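Local coordinates for protein CBIX (Paracoccus pantotrophus, PDB 4CCS) that probably catalyses the last step of siroheme biosynthesis, the insertion of ferrous iron into sirohydrochlorin, as a chelatase of the CbiX family, at residues P16-Q20 with G41-M46; V30-Q36 with I219-K224; A53-T57 with G82-R87; L105-A110 with A175-P179. All coordinates share one frame; numbering follows the deposited sequence.

Contact 1. Residues P16-Q20 with G41-M46; sequences PAPQQ and GATLAM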
loop_
_atom_site.group_PDB
_atom_site.type_symbol
_atom_site.label_atom_id
_atom_site.label_comp_id
_atom_site.label_asym_id
_atom_site.label_seq_id
_atom_site.Cartn_x
_atom_site.Cartn_y
_atom_site.Cartn_z
ATOM N N PRO A 16 -1.595 19.033 -5.321
ATOM C CA PRO A 16 -1.030 18.320 -4.171
ATOM C C PRO A 16 -1.803 18.515 -2.858
ATOM O O PRO A 16 -1.576 17.744 -1.924
ATOM C CB PRO A 16 0.402 18.863 -4.058
ATOM C CG PRO A 16 0.423 20.123 -4.810
ATOM C CD PRO A 16 -0.708 20.129 -5.784
ATOM N N ALA A 17 -2.669 19.545 -2.763
ATOM C CA ALA A 17 -3.387 19.840 -1.508
ATOM C C ALA A 17 -4.285 18.672 -1.010
ATOM O O ALA A 17 -4.140 18.301 0.159
ATOM C CB ALA A 17 -4.169 21.147 -1.610
ATOM N N PRO A 18 -5.148 18.044 -1.874
ATOM C CA PRO A 18 -5.943 16.916 -1.344
ATOM C C PRO A 18 -5.066 15.689 -1.017
ATOM O O PRO A 18 -5.369 14.950 -0.083
ATOM C CB PRO A 18 -6.979 16.641 -2.434
ATOM C CG PRO A 18 -6.475 17.321 -3.662
ATOM C CD PRO A 18 -5.659 18.485 -3.190
ATOM N N GLN A 19 -3.925 15.539 -1.712
ATOM C CA GLN A 19 -2.993 14.435 -1.456
ATOM C C GLN A 19 -2.349 14.628 -0.075
ATOM O O GLN A 19 -2.231 13.670 0.689
ATOM C CB GLN A 19 -1.913 14.374 -2.545
ATOM C CG GLN A 19 -2.458 13.869 -3.895
ATOM C CD GLN A 19 -1.391 13.851 -4.952
ATOM O OE1 GLN A 19 -0.382 13.168 -4.833
ATOM N NE2 GLN A 19 -1.605 14.564 -6.051
ATOM N N GLN A 20 -1.983 15.875 0.251
ATOM C CA GLN A 20 -1.398 16.232 1.555
ATOM C C GLN A 20 -2.411 16.029 2.681
ATOM O O GLN A 20 -2.051 15.436 3.704
ATOM C CB GLN A 20 -0.864 17.676 1.537
ATOM C CG GLN A 20 -0.230 18.155 2.866
ATOM C CD GLN A 20 1.015 17.395 3.275
ATOM O OE1 GLN A 20 1.737 16.836 2.449
ATOM N NE2 GLN A 20 1.379 17.463 4.551
ATOM N N GLY A 41 2.151 13.689 8.613
ATOM C CA GLY A 41 2.087 13.095 7.279
ATOM C C GLY A 41 2.552 14.065 6.190
ATOM O O GLY A 41 2.447 15.289 6.343
ATOM N N ALA A 42 3.071 13.509 5.087
ATOM C CA ALA A 42 3.537 14.296 3.943
ATOM C C ALA A 42 3.420 13.533 2.636
ATOM O O ALA A 42 3.607 12.312 2.593
ATOM C CB ALA A 42 4.996 14.714 4.154
ATOM N N THR A 43 3.138 14.270 1.556
ATOM C CA THR A 43 3.140 13.716 0.208
ATOM C C THR A 43 4.294 14.356 -0.521
ATOM O O THR A 43 4.481 15.573 -0.419
ATOM C CB THR A 43 1.817 13.905 -0.545
ATOM O OG1 THR A 43 2.033 13.409 -1.875
ATOM C CG2 THR A 43 1.358 15.371 -0.610
ATOM N N LEU A 44 5.054 13.549 -1.276
ATOM C CA LEU A 44 6.171 14.056 -2.067
ATOM C C LEU A 44 5.692 14.948 -3.233
ATOM O O LEU A 44 6.524 15.588 -3.879
ATOM C CB LEU A 44 7.102 12.918 -2.529
ATOM C CG LEU A 44 7.812 12.144 -1.395
ATOM C CD1 LEU A 44 8.624 10.995 -1.945
ATOM C CD2 LEU A 44 8.687 13.068 -0.528
ATOM N N ALA A 45 4.351 15.036 -3.466
ATOM C CA ALA A 45 3.803 15.946 -4.505
ATOM C C ALA A 45 3.836 17.402 -3.988
ATOM O O ALA A 45 3.720 18.343 -4.773
ATOM C CB ALA A 45 2.367 15.554 -4.866
ATOM N N MET A 46 3.986 17.583 -2.660
ATOM C CA MET A 46 3.995 18.894 -2.034
ATOM C C MET A 46 5.430 19.413 -1.948
ATOM O O MET A 46 6.288 18.702 -1.404
ATOM C CB MET A 46 3.318 18.813 -0.641
ATOM C CG MET A 46 3.015 20.158 -0.005
ATOM S SD MET A 46 1.867 21.178 -0.963
ATOM C CE MET A 46 0.287 20.529 -0.441
HETATM O O HOH W 1 0.239 11.554 -2.677
#
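The carboxamide of Q20 fastens the first turn of helix 16-30 to the end of strand 38-43, accepting one hydrogen bond and giving a weaker one. OE1 of Q20 accepts from the backbone N of T43 at 3.1 Å, with the donor tilted 25° from the carbonyl plane. The weak, bent bond runs from NE2 of Q20 to O of G41 at 3.0 Å, while the carboxylate of E24 takes a stronger bond from the same nitrogen. The side chain reaches the strand because CG lies anti to the backbone N (chi1 180°) and the chain then bends at chi2.

A water forms the second polar link, donating to OE1 of Q19 and accepting from OG1 of T43; Q19 OE1 also takes the backbone N-H of Q12. The T43 hydroxyl in turn accepts from N of A45 at 3.2 Å, an ST turn within the type I turn T43-M46.

Apolar contacts fill in between. CE of M46, at the end of a doubly bent chain, touches CB of Q20 at 3.7 Å, and CB of P16 lies 3.9 Å from CB of A45. The methyl CG2 of T43 packs against the helix backbone around Q19 and Q20. Cutting Q20 back to alanine is likely to deprive the T43 N-H of its acceptor and E24 of its amide partner, opening a gap between helix and strand.

Within the beta-alpha-beta unit 4-9, 16-30, 38-43, the last strand is outermost in its sheet, and on its outer side the Q20 amide takes up G41 O and T43 N, polar backbone atoms that a further strand would otherwise pair with.

Contact 2. Residues V30-Q36 with I219-K224; sequences VAPLVPQ and IAESIK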
loop_
_atom_site.group_PDB
_atom_site.type_symbol
_atom_site.label_atom_id
_atom_site.label_comp_id
_atom_site.label_asym_id
_atom_site.label_seq_id
_atom_site.Cartn_x
_atom_site.Cartn_y
_atom_site.Cartn_z
ATOM N N VAL A 30 -2.806 7.457 13.200
ATOM C CA VAL A 30 -1.619 6.780 13.737
ATOM C C VAL A 30 -1.242 7.402 15.107
ATOM O O VAL A 30 -0.996 6.669 16.075
ATOM C CB VAL A 30 -0.430 6.810 12.722
ATOM C CG1 VAL A 30 0.886 6.326 13.342
ATOM C CG2 VAL A 30 -0.753 6.010 11.454
ATOM N N ALA A 31 -1.216 8.754 15.167
ATOM C CA ALA A 31 -0.815 9.583 16.311
ATOM C C ALA A 31 -1.284 9.080 17.717
ATOM O O ALA A 31 -0.391 8.827 18.523
ATOM C CB ALA A 31 -1.231 11.037 16.091
ATOM N N PRO A 32 -2.614 8.887 18.013
ATOM C CA PRO A 32 -2.999 8.432 19.372
ATOM C C PRO A 32 -2.522 7.023 19.762
ATOM O O PRO A 32 -2.609 6.652 20.937
ATOM C CB PRO A 32 -4.523 8.532 19.369
ATOM C CG PRO A 32 -4.912 8.410 17.946
ATOM C CD PRO A 32 -3.821 9.084 17.180
ATOM N N LEU A 33 -1.980 6.266 18.786
ATOM C CA LEU A 33 -1.484 4.908 18.975
ATOM C C LEU A 33 0.023 4.844 19.257
ATOM O O LEU A 33 0.514 3.777 19.624
ATOM C CB LEU A 33 -1.883 4.014 17.775
ATOM C CG LEU A 33 -3.351 4.064 17.327
ATOM C CD1 LEU A 33 -3.558 3.262 16.067
ATOM C CD2 LEU A 33 -4.299 3.574 18.419
ATOM N N VAL A 34 0.759 5.970 19.079
ATOM C CA VAL A 34 2.205 6.084 19.346
ATOM C C VAL A 34 2.442 7.346 20.230
ATOM O O VAL A 34 3.025 8.315 19.738
ATOM C CB VAL A 34 3.095 6.125 18.064
ATOM C CG1 VAL A 34 4.562 5.845 18.386
ATOM C CG2 VAL A 34 2.598 5.177 16.993
ATOM N N PRO A 35 2.001 7.341 21.526
ATOM C CA PRO A 35 2.163 8.529 22.382
ATOM C C PRO A 35 3.602 9.017 22.585
ATOM O O PRO A 35 3.805 10.213 22.778
ATOM C CB PRO A 35 1.504 8.114 23.706
ATOM C CG PRO A 35 0.585 7.006 23.351
ATOM C CD PRO A 35 1.309 6.263 22.267
ATOM N N GLN A 36 4.597 8.117 22.498
ATOM C CA GLN A 36 6.013 8.456 22.665
ATOM C C GLN A 36 6.622 9.206 21.453
ATOM O O GLN A 36 7.795 9.583 21.488
ATOM C CB GLN A 36 6.845 7.208 23.036
ATOM C CG GLN A 36 6.838 6.088 21.983
ATOM C CD GLN A 36 5.754 5.044 22.186
ATOM O OE1 GLN A 36 4.551 5.334 22.157
ATOM N NE2 GLN A 36 6.150 3.781 22.317
ATOM N N ILE A 219 0.753 0.592 11.140
ATOM C CA ILE A 219 1.847 1.574 11.034
ATOM C C ILE A 219 2.401 1.893 12.439
ATOM O O ILE A 219 3.617 1.920 12.626
ATOM C CB ILE A 219 1.390 2.850 10.270
ATOM C CG1 ILE A 219 0.893 2.494 8.837
ATOM C CG2 ILE A 219 2.514 3.906 10.237
ATOM C CD1 ILE A 219 0.373 3.726 7.977
ATOM N N ALA A 220 1.503 2.123 13.409
ATOM C CA ALA A 220 1.886 2.404 14.798
ATOM C C ALA A 220 2.817 1.305 15.369
ATOM O O ALA A 220 3.835 1.624 15.990
ATOM C CB ALA A 220 0.640 2.533 15.661
ATOM N N GLU A 221 2.488 0.016 15.109
ATOM C CA GLU A 221 3.298 -1.105 15.614
ATOM C C GLU A 221 4.664 -1.133 14.983
ATOM O O GLU A 221 5.634 -1.408 15.682
ATOM C CB GLU A 221 2.576 -2.472 15.507
ATOM C CG GLU A 221 1.283 -2.553 16.316
ATOM C CD GLU A 221 1.354 -2.286 17.814
ATOM O OE1 GLU A 221 2.431 -2.491 18.413
ATOM O OE2 GLU A 221 0.318 -1.896 18.396
ATOM N N SER A 222 4.765 -0.760 13.690
ATOM C CA SER A 222 6.038 -0.676 12.988
ATOM C C SER A 222 6.909 0.488 13.494
ATOM O O SER A 222 8.126 0.338 13.555
ATOM C CB SER A 222 5.821 -0.615 11.479
ATOM O OG SER A 222 5.340 -1.881 11.061
ATOM N N ILE A 223 6.288 1.626 13.875
ATOM C CA ILE A 223 6.990 2.786 14.445
ATOM C C ILE A 223 7.531 2.402 15.854
ATOM O O ILE A 223 8.727 2.557 16.114
ATOM C CB ILE A 223 6.083 4.055 14.509
ATOM C CG1 ILE A 223 5.725 4.579 13.083
ATOM C CG2 ILE A 223 6.760 5.161 15.338
ATOM C CD1 ILE A 223 4.507 5.511 13.055
ATOM N N LYS A 224 6.636 1.911 16.737
ATOM C CA LYS A 224 6.937 1.470 18.113
ATOM C C LYS A 224 8.110 0.483 18.157
ATOM O O LYS A 224 8.972 0.607 19.025
ATOM C CB LYS A 224 5.699 0.846 18.771
ATOM C CG LYS A 224 4.683 1.861 19.283
ATOM C CD LYS A 224 3.612 1.214 20.159
ATOM C CE LYS A 224 2.361 0.838 19.403
ATOM N NZ LYS A 224 1.300 0.327 20.310
#
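V30 and A220 bring the two backbones closest, with their CA atoms 5.7 Å apart. From V30 the chain leaves helix 16-30 through a short 3-10 turn at 31-33, bonded from L33 N to V30 O, and runs on as a loop past one side of helix 215-226. The small side chain of A220 permits the approach: its CB meets CG2 of V34 at 3.5 Å and CB of L33 at 3.6 Å.

V30 spreads its two methyls along the helix. With CG1 anti to the backbone N (chi1 170°), that branch meets CD1 of I223 at 3.7 Å, while CG2 rests 4.0 Å from CB of I219, the two side chains crossing at about a right angle. Four residues on, CG1 of V34 lies 3.8 Å from CG2 of I223. The C-terminal helix thus packs on the end of the first crossover helix of the N-terminal parallel sheet; I219 and I223 also touch strand 4-9, at I7 and, for I223, V5.

Toward the surface the aliphatic part of K224 passes V34 in the opposite direction, and its CE comes 3.5 Å from O of L33. NZ of K224 turns back to a salt bridge with OE2 of E221, 3.1 Å away and above the carboxylate plane.

Contact 3. Residues A53-T57 with G82-R87; sequences ADDET and GAPKAR
OD1 of D55 accepts the backbone N-H of K85 at 2.8 Å. The bond is fairly straight and arrives 43° above the carboxylate plane. The same oxygen lies against the ring of P84, 3.3 Å from its CD, and CB of K85 packs on the carboxylate carbon. With CG beside its own backbone N (chi1 -79°), D55 leans over the start of the A83-A86 turn. With a leucine in place of D55, the K85 N-H would probably lose its acceptor, and the P84-K85 corner would be freer to move away from the facing turn.

Nearer the sheet the contact is made by small groups. CB of A83 sits 3.6 Å from the carbonyl carbon of D54, and CB of A86 touches both O of D54, at 3.5 Å, and O of T57. A weak backbone bond, R87 N to T57 O at 3.2 Å, begins the pairing of the two strands that follow.

Both partners are shaped by type I turns, D54-T57 and A83-A86. D54 holds the first together: its OD1 takes N of E56 in an Asx turn and the hydroxyl of T57 at 2.8 Å, the two donors coming from opposite faces of the carboxylate. G82, with positive phi, is where the chain leaves its helical course after helix 68-80, just before the A83-A86 turn.

The two loops lead into neighbouring parallel strands, 57-61 and 87-88, the latter at the edge of the N-terminal sheet. The pairing continues between R87 and I59, and on the other flank D54 and T57 touch N4 of strand 4-9.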
loop_
_atom_site.group_PDB
_atom_site.type_symbol
_atom_site.label_atom_id
_atom_site.label_comp_id
_atom_site.label_asym_id
_atom_site.label_seq_id
_atom_site.Cartn_x
_atom_site.Cartn_y
_atom_site.Cartn_z
ATOM N N ALA A 53 11.511 17.407 8.621
ATOM C CA ALA A 53 12.366 16.310 9.073
ATOM C C ALA A 53 13.767 16.790 9.421
ATOM O O ALA A 53 14.268 17.743 8.827
ATOM C CB ALA A 53 12.446 15.234 7.997
ATOM N N ASP A 54 14.408 16.093 10.368
ATOM C CA ASP A 54 15.784 16.338 10.796
ATOM C C ASP A 54 16.508 14.997 10.964
ATOM O O ASP A 54 15.914 13.947 10.696
ATOM C CB ASP A 54 15.848 17.218 12.064
ATOM C CG ASP A 54 15.006 16.770 13.245
ATOM O OD1 ASP A 54 14.872 15.538 13.455
ATOM O OD2 ASP A 54 14.525 17.648 13.993
ATOM N N ASP A 55 17.782 15.027 11.399
ATOM C CA ASP A 55 18.617 13.839 11.591
ATOM C C ASP A 55 18.066 12.813 12.594
ATOM O O ASP A 55 18.457 11.649 12.523
ATOM C CB ASP A 55 20.056 14.248 11.961
ATOM C CG ASP A 55 20.886 14.692 10.769
ATOM O OD1 ASP A 55 20.557 14.288 9.631
ATOM O OD2 ASP A 55 21.882 15.417 10.979
ATOM N N GLU A 56 17.159 13.222 13.503
ATOM C CA GLU A 56 16.565 12.300 14.477
ATOM C C GLU A 56 15.118 11.901 14.122
ATOM O O GLU A 56 14.412 11.333 14.959
ATOM C CB GLU A 56 16.678 12.858 15.911
ATOM C CG GLU A 56 18.046 12.630 16.545
ATOM C CD GLU A 56 18.244 11.279 17.211
ATOM O OE1 GLU A 56 18.338 10.259 16.489
ATOM O OE2 GLU A 56 18.319 11.242 18.461
ATOM N N THR A 57 14.684 12.173 12.878
ATOM C CA THR A 57 13.327 11.829 12.424
ATOM C C THR A 57 13.313 10.420 11.816
ATOM O O THR A 57 14.256 10.046 11.113
ATOM C CB THR A 57 12.781 12.900 11.428
ATOM O OG1 THR A 57 12.838 14.196 12.029
ATOM C CG2 THR A 57 11.342 12.629 10.977
ATOM N N GLY A 82 18.124 18.887 4.801
ATOM C CA GLY A 82 18.800 19.087 6.082
ATOM C C GLY A 82 18.723 17.862 6.997
ATOM O O GLY A 82 19.060 17.975 8.179
ATOM N N ALA A 83 18.307 16.693 6.453
ATOM C CA ALA A 83 18.161 15.445 7.212
ATOM C C ALA A 83 18.893 14.217 6.588
ATOM O O ALA A 83 18.217 13.233 6.257
ATOM C CB ALA A 83 16.681 15.140 7.406
ATOM N N PRO A 84 20.263 14.242 6.454
ATOM C CA PRO A 84 20.972 13.084 5.880
ATOM C C PRO A 84 20.941 11.823 6.743
ATOM O O PRO A 84 20.930 10.722 6.193
ATOM C CB PRO A 84 22.406 13.599 5.687
ATOM C CG PRO A 84 22.531 14.737 6.622
ATOM C CD PRO A 84 21.189 15.388 6.584
ATOM N N LYS A 85 20.934 11.981 8.078
ATOM C CA LYS A 85 20.921 10.862 9.021
ATOM C C LYS A 85 19.510 10.397 9.421
ATOM O O LYS A 85 19.389 9.563 10.323
ATOM C CB LYS A 85 21.779 11.177 10.260
ATOM C CG LYS A 85 23.273 10.981 10.021
ATOM C CD LYS A 85 24.109 11.401 11.227
ATOM C CE LYS A 85 25.591 11.216 10.995
ATOM N NZ LYS A 85 26.137 12.181 9.998
ATOM N N ALA A 86 18.450 10.908 8.743
ATOM C CA ALA A 86 17.070 10.497 9.014
ATOM C C ALA A 86 16.892 9.022 8.622
ATOM O O ALA A 86 17.237 8.621 7.507
ATOM C CB ALA A 86 16.083 11.382 8.263
ATOM N N ARG A 87 16.422 8.217 9.578
ATOM C CA ARG A 87 16.235 6.781 9.430
ATOM C C ARG A 87 14.966 6.442 8.647
ATOM O O ARG A 87 13.880 6.885 9.009
ATOM C CB ARG A 87 16.223 6.122 10.816
ATOM C CG ARG A 87 16.213 4.597 10.810
ATOM C CD ARG A 87 16.211 4.066 12.231
ATOM N NE ARG A 87 15.864 2.648 12.284
ATOM C CZ ARG A 87 15.548 1.995 13.398
ATOM N NH1 ARG A 87 15.529 2.630 14.564
ATOM N NH2 ARG A 87 15.241 0.706 13.354
#

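Contact 4. Residues L105-A110 with A175-P179; sequences LIAQAA and AICLP
I176 and L178, two residues apart on strand 175-179, both direct their side chains to helix 98-113, and the contact between the segments is apolar. I176 lays CD1 over the I106-A110 backbone hydrogen bond, with CD1 3.8 Å from O of I106. The same methyl meets CB of A109 at 4.1 Å and CB of A110 at 4.0 Å. Its CG1 branch sits beside the backbone N (chi1 -64°), which leaves CG2 to face CG1 of I106 at 4.3 Å.

The second group surrounds L178. CD1 of I106 reaches CD2 of L178 at 3.8 Å as the two side chains cross obliquely, and CD1 of L105 makes a looser contact with CD1 of L178 at 4.4 Å. I106 therefore lies against both strand residues, while L105 and the two alanines each attend to one of them. The small alanines let the strand isoleucine approach the helix closely.

Further apolar side chains close the layer: L122 of the adjacent strand 121-126 touches both I106 and I176, and L206 touches I176 and A109. The helix and strand segments run in roughly opposing directions, at 143°, with axes 9.7 Å apart. Helix 98-113 follows strand 87-88 of the N-terminal sheet yet crosses over to cover the C-terminal one, a four-stranded parallel sheet of order 2-1-3-4, as in the two-lobed chelatase fold with its three-layer alpha/beta sandwiches.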
loop_
_atom_site.group_PDB
_atom_site.type_symbol
_atom_site.label_atom_id
_atom_site.label_comp_id
_atom_site.label_asym_id
_atom_site.label_seq_id
_atom_site.Cartn_x
_atom_site.Cartn_y
_atom_site.Cartn_z
ATOM N N LEU A 105 -9.575 -8.673 5.375
ATOM C CA LEU A 105 -10.451 -7.924 4.457
ATOM C C LEU A 105 -11.177 -8.854 3.489
ATOM O O LEU A 105 -12.385 -8.709 3.287
ATOM C CB LEU A 105 -9.645 -6.875 3.675
ATOM C CG LEU A 105 -9.157 -5.661 4.455
ATOM C CD1 LEU A 105 -8.093 -4.933 3.660
ATOM C CD2 LEU A 105 -10.325 -4.694 4.787
ATOM N N ILE A 106 -10.456 -9.826 2.919
ATOM C CA ILE A 106 -11.022 -10.796 1.974
ATOM C C ILE A 106 -12.040 -11.736 2.658
ATOM O O ILE A 106 -13.117 -11.992 2.099
ATOM C CB ILE A 106 -9.883 -11.537 1.233
ATOM C CG1 ILE A 106 -9.256 -10.604 0.171
ATOM C CG2 ILE A 106 -10.376 -12.819 0.587
ATOM C CD1 ILE A 106 -7.864 -10.992 -0.249
ATOM N N ALA A 107 -11.709 -12.213 3.875
ATOM C CA ALA A 107 -12.607 -13.079 4.660
ATOM C C ALA A 107 -13.897 -12.322 5.015
ATOM O O ALA A 107 -14.983 -12.869 4.835
ATOM C CB ALA A 107 -11.904 -13.568 5.928
ATOM N N GLN A 108 -13.780 -11.056 5.452
ATOM C CA GLN A 108 -14.938 -10.185 5.769
ATOM C C GLN A 108 -15.823 -10.007 4.517
ATOM O O GLN A 108 -17.051 -10.167 4.594
ATOM C CB GLN A 108 -14.475 -8.808 6.309
ATOM C CG GLN A 108 -15.616 -7.848 6.692
ATOM C CD GLN A 108 -15.472 -6.387 6.272
ATOM O OE1 GLN A 108 -14.373 -5.858 6.027
ATOM N NE2 GLN A 108 -16.601 -5.671 6.211
ATOM N N ALA A 109 -15.185 -9.734 3.362
ATOM C CA ALA A 109 -15.876 -9.542 2.077
ATOM C C ALA A 109 -16.653 -10.777 1.657
ATOM O O ALA A 109 -17.837 -10.655 1.342
ATOM C CB ALA A 109 -14.884 -9.152 0.991
ATOM N N ALA A 110 -16.014 -11.971 1.705
ATOM C CA ALA A 110 -16.646 -13.244 1.340
ATOM C C ALA A 110 -17.877 -13.520 2.211
ATOM O O ALA A 110 -18.900 -13.947 1.683
ATOM C CB ALA A 110 -15.647 -14.385 1.441
ATOM N N ALA A 175 -15.613 -14.375 -7.049
ATOM C CA ALA A 175 -14.241 -13.898 -7.104
ATOM C C ALA A 175 -14.155 -12.555 -6.409
ATOM O O ALA A 175 -15.115 -11.777 -6.427
ATOM C CB ALA A 175 -13.781 -13.773 -8.556
ATOM N N ILE A 176 -13.016 -12.295 -5.759
ATOM C CA ILE A 176 -12.781 -11.043 -5.042
ATOM C C ILE A 176 -11.445 -10.493 -5.505
ATOM O O ILE A 176 -10.432 -11.204 -5.465
ATOM C CB ILE A 176 -12.784 -11.225 -3.489
ATOM C CG1 ILE A 176 -14.149 -11.681 -2.940
ATOM C CG2 ILE A 176 -12.311 -9.959 -2.767
ATOM C CD1 ILE A 176 -14.112 -12.299 -1.550
ATOM N N CYS A 177 -11.444 -9.213 -5.898
ATOM C CA CYS A 177 -10.238 -8.487 -6.250
ATOM C C CYS A 177 -9.892 -7.472 -5.140
ATOM O O CYS A 177 -10.695 -6.590 -4.806
ATOM C CB CYS A 177 -10.378 -7.800 -7.608
ATOM S SG CYS A 177 -8.937 -6.806 -8.065
ATOM N N LEU A 178 -8.686 -7.601 -4.579
ATOM C CA LEU A 178 -8.154 -6.680 -3.580
ATOM C C LEU A 178 -7.049 -5.819 -4.233
ATOM O O LEU A 178 -6.021 -6.377 -4.655
ATOM C CB LEU A 178 -7.583 -7.455 -2.376
ATOM C CG LEU A 178 -6.909 -6.594 -1.289
ATOM C CD1 LEU A 178 -7.909 -5.558 -0.667
ATOM C CD2 LEU A 178 -6.304 -7.478 -0.218
ATOM N N PRO A 179 -7.234 -4.477 -4.302
ATOM C CA PRO A 179 -6.194 -3.597 -4.868
ATOM C C PRO A 179 -5.103 -3.388 -3.826
ATOM O O PRO A 179 -5.349 -2.840 -2.745
ATOM C CB PRO A 179 -6.940 -2.287 -5.171
ATOM C CG PRO A 179 -8.384 -2.681 -5.266
ATOM C CD PRO A 179 -8.527 -3.771 -4.224
#

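The chain folds into two similar halves, each with a four-stranded parallel sheet of order 2-1-3-4. Contacts 1 and 3 both belong to the N-terminal sheet but lie toward different edge strands, 38-43 and 87-88, with centres 19 Å apart. Contact 4 belongs to the C-terminal sheet, its centre 39 Å from that of contact 3. Contacts 1, 3 and 4 close in that order along the sequence; contact 2 spans both 3 and 4 and shares helix 16-30 with contact 1. Helix 98-113, after the N-terminal sheet, packs on the C-terminal sheet in contact 4, and helix 215-226 packs back on the N-terminal half in contact 2, so the halves exchange helices.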